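PDB 6NP3: aminoglycoside N(3)-acetyltransferase, which transfers the acetyl group of acetyl-CoA to the N3 amine of 2-deoxystreptamine antibiotics, and is seen here with gentamicin bound. Local coordinates for residues S188-R193 with R197-T202. Sequence-based numbering, arbitrary orientation.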
loop_
_atom_site.group_PDB
_atom_site.type_symbol
_atom_site.label_atom_id
_atom_site.label_comp_id
_atom_site.label_asym_id
_atom_site.label_seq_id
_atom_site.Cartn_x
_atom_site.Cartn_y
_atom_site.Cartn_z
ATOM N N SER A 188 3.180 -9.271 16.807
ATOM C CA SER A 188 4.552 -8.990 17.183
ATOM C C SER A 188 5.435 -9.040 15.957
ATOM O O SER A 188 5.287 -9.926 15.113
ATOM C CB SER A 188 5.056 -10.033 18.182
ATOM O OG SER A 188 4.270 -10.029 19.365
ATOM N N MET A 189 6.360 -8.096 15.889
ATOM C CA MET A 189 7.315 -8.047 14.803
ATOM C C MET A 189 8.729 -7.959 15.352
ATOM O O MET A 189 8.975 -7.265 16.344
ATOM C CB MET A 189 7.061 -6.820 13.912
ATOM C CG MET A 189 5.719 -6.841 13.184
ATOM S SD MET A 189 5.734 -8.026 11.820
ATOM C CE MET A 189 4.172 -8.910 12.117
ATOM N N PRO A 190 9.690 -8.582 14.672
ATOM C CA PRO A 190 11.094 -8.497 15.099
ATOM C C PRO A 190 11.807 -7.388 14.345
ATOM O O PRO A 190 11.926 -7.441 13.111
ATOM C CB PRO A 190 11.632 -9.888 14.739
ATOM C CG PRO A 190 10.859 -10.275 13.514
ATOM C CD PRO A 190 9.511 -9.536 13.566
ATOM N N LEU A 191 12.215 -6.349 15.070
ATOM C CA LEU A 191 12.849 -5.179 14.474
ATOM C C LEU A 191 14.349 -5.217 14.739
ATOM O O LEU A 191 14.819 -5.908 15.646
ATOM C CB LEU A 191 12.296 -3.889 15.083
ATOM C CG LEU A 191 10.800 -3.646 15.132
ATOM C CD1 LEU A 191 10.511 -2.256 15.695
ATOM C CD2 LEU A 191 10.194 -3.797 13.768
ATOM N N LEU A 192 15.096 -4.431 13.966
ATOM C CA LEU A 192 16.502 -4.167 14.256
ATOM C C LEU A 192 16.599 -2.829 14.975
ATOM O O LEU A 192 16.064 -1.823 14.497
ATOM C CB LEU A 192 17.347 -4.117 12.982
ATOM C CG LEU A 192 17.694 -5.459 12.346
ATOM C CD1 LEU A 192 18.405 -5.221 11.023
ATOM C CD2 LEU A 192 18.529 -6.316 13.277
ATOM N N ARG A 193 17.261 -2.823 16.127
ATOM C CA ARG A 193 17.518 -1.606 16.887
ATOM C C ARG A 193 18.980 -1.639 17.309
ATOM O O ARG A 193 19.375 -2.460 18.145
ATOM C CB ARG A 193 16.575 -1.512 18.086
ATOM C CG ARG A 193 15.159 -1.092 17.675
ATOM C CD ARG A 193 14.185 -0.997 18.848
ATOM N NE ARG A 193 12.865 -0.548 18.404
ATOM C CZ ARG A 193 11.785 -0.515 19.175
ATOM N NH1 ARG A 193 11.850 -0.913 20.434
ATOM N NH2 ARG A 193 10.632 -0.086 18.685
ATOM N N ARG A 197 18.239 -7.729 17.261
ATOM C CA ARG A 197 16.830 -8.039 17.087
ATOM C C ARG A 197 16.062 -7.712 18.361
ATOM O O ARG A 197 16.420 -8.158 19.456
ATOM C CB ARG A 197 16.653 -9.516 16.744
ATOM C CG ARG A 197 15.197 -9.913 16.557
ATOM C CD ARG A 197 15.029 -11.400 16.344
ATOM N NE ARG A 197 15.482 -12.181 17.493
ATOM C CZ ARG A 197 15.454 -13.501 17.537
ATOM N NH1 ARG A 197 14.988 -14.180 16.515
ATOM N NH2 ARG A 197 15.895 -14.142 18.605
ATOM N N VAL A 198 14.976 -6.963 18.207
ATOM C CA VAL A 198 14.089 -6.619 19.311
ATOM C C VAL A 198 12.674 -6.983 18.892
ATOM O O VAL A 198 12.186 -6.496 17.866
ATOM C CB VAL A 198 14.159 -5.122 19.660
ATOM C CG1 VAL A 198 13.152 -4.774 20.749
ATOM C CG2 VAL A 198 15.558 -4.737 20.072
ATOM N N TRP A 199 12.007 -7.812 19.677
ATOM C CA TRP A 199 10.605 -8.085 19.420
ATOM C C TRP A 199 9.739 -6.968 19.982
ATOM O O TRP A 199 9.908 -6.546 21.132
ATOM C CB TRP A 199 10.195 -9.409 20.031
ATOM C CG TRP A 199 10.620 -10.590 19.229
ATOM C CD1 TRP A 199 11.714 -11.404 19.449
ATOM C CD2 TRP A 199 9.951 -11.122 18.085
ATOM N NE1 TRP A 199 11.740 -12.413 18.520
ATOM C CE2 TRP A 199 10.696 -12.241 17.646
ATOM C CE3 TRP A 199 8.811 -10.743 17.363
ATOM C CZ2 TRP A 199 10.307 -13.015 16.565
ATOM C CZ3 TRP A 199 8.427 -11.507 16.297
ATOM C CH2 TRP A 199 9.186 -12.621 15.883
ATOM N N VAL A 200 8.810 -6.488 19.158
ATOM C CA VAL A 200 7.860 -5.452 19.547
ATOM C C VAL A 200 6.461 -6.018 19.354
ATOM O O VAL A 200 6.115 -6.483 18.259
ATOM C CB VAL A 200 8.048 -4.167 18.725
ATOM C CG1 VAL A 200 6.973 -3.141 19.104
ATOM C CG2 VAL A 200 9.447 -3.601 18.910
ATOM N N THR A 201 5.675 -6.017 20.425
ATOM C CA THR A 201 4.271 -6.390 20.382
ATOM C C THR A 201 3.433 -5.121 20.404
ATOM O O THR A 201 3.704 -4.199 21.182
ATOM C CB THR A 201 3.920 -7.287 21.569
ATOM O OG1 THR A 201 4.787 -8.427 21.553
ATOM C CG2 THR A 201 2.479 -7.754 21.493
ATOM N N THR A 202 2.447 -5.059 19.516
ATOM C CA THR A 202 1.612 -3.874 19.417
ATOM C C THR A 202 0.184 -4.281 19.118
ATOM O O THR A 202 -0.081 -5.395 18.680
ATOM C CB THR A 202 2.102 -2.959 18.280
ATOM O OG1 THR A 202 1.504 -1.666 18.409
ATOM C CG2 THR A 202 1.753 -3.526 16.890
#
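Pro190 packs on Trp199 across the two antiparallel strands of a beta hairpin, 184-193 and 196-205. Pro190 CB sits 3.6 Å from the centroid of the Trp199 six-membered ring, 2° off the ring normal, a CH-pi contact. Trp199 CG is anti to its own carbonyl carbon (chi1 -78°), and a chi2 of 100° turns a ring face to Pro190. Arg197 flanks the pair on the same face, its CG 4.0 Å from Pro190 CB.

On the other face, Leu191 CD1 meets Val200 CG2 at 3.6 Å. Val200 CG2 also lies over one face of the Arg193 guanidinium, 3.7 Å from Arg193 NH2. The extended Arg193 chain carries the guanidinium to this methyl, while Arg193 CB stays against Val198 CG2.

Met189 with Val200 and Leu191 with Val198 are hydrogen-bonded pairs. In each, both backbone N-H groups bond to the partner's carbonyl O.

Farther out, Trp199 NE1 hydrogen-bonds to Ala81 O. Arg197 NH1 and NH2 hydrogen-bond to Trp84 O and Gln82 O, respectively. These bonds tie the Pro190 face to the end of helix 78-83 and to Trp84 just after it. The Met189 side chain is about 7 Å from the bound aminoglycoside. Toward the Ser188 end, the hydroxyls Thr201 OG1 and Ser188 OG lie at hydrogen-bonding distance, 2.8 Å apart.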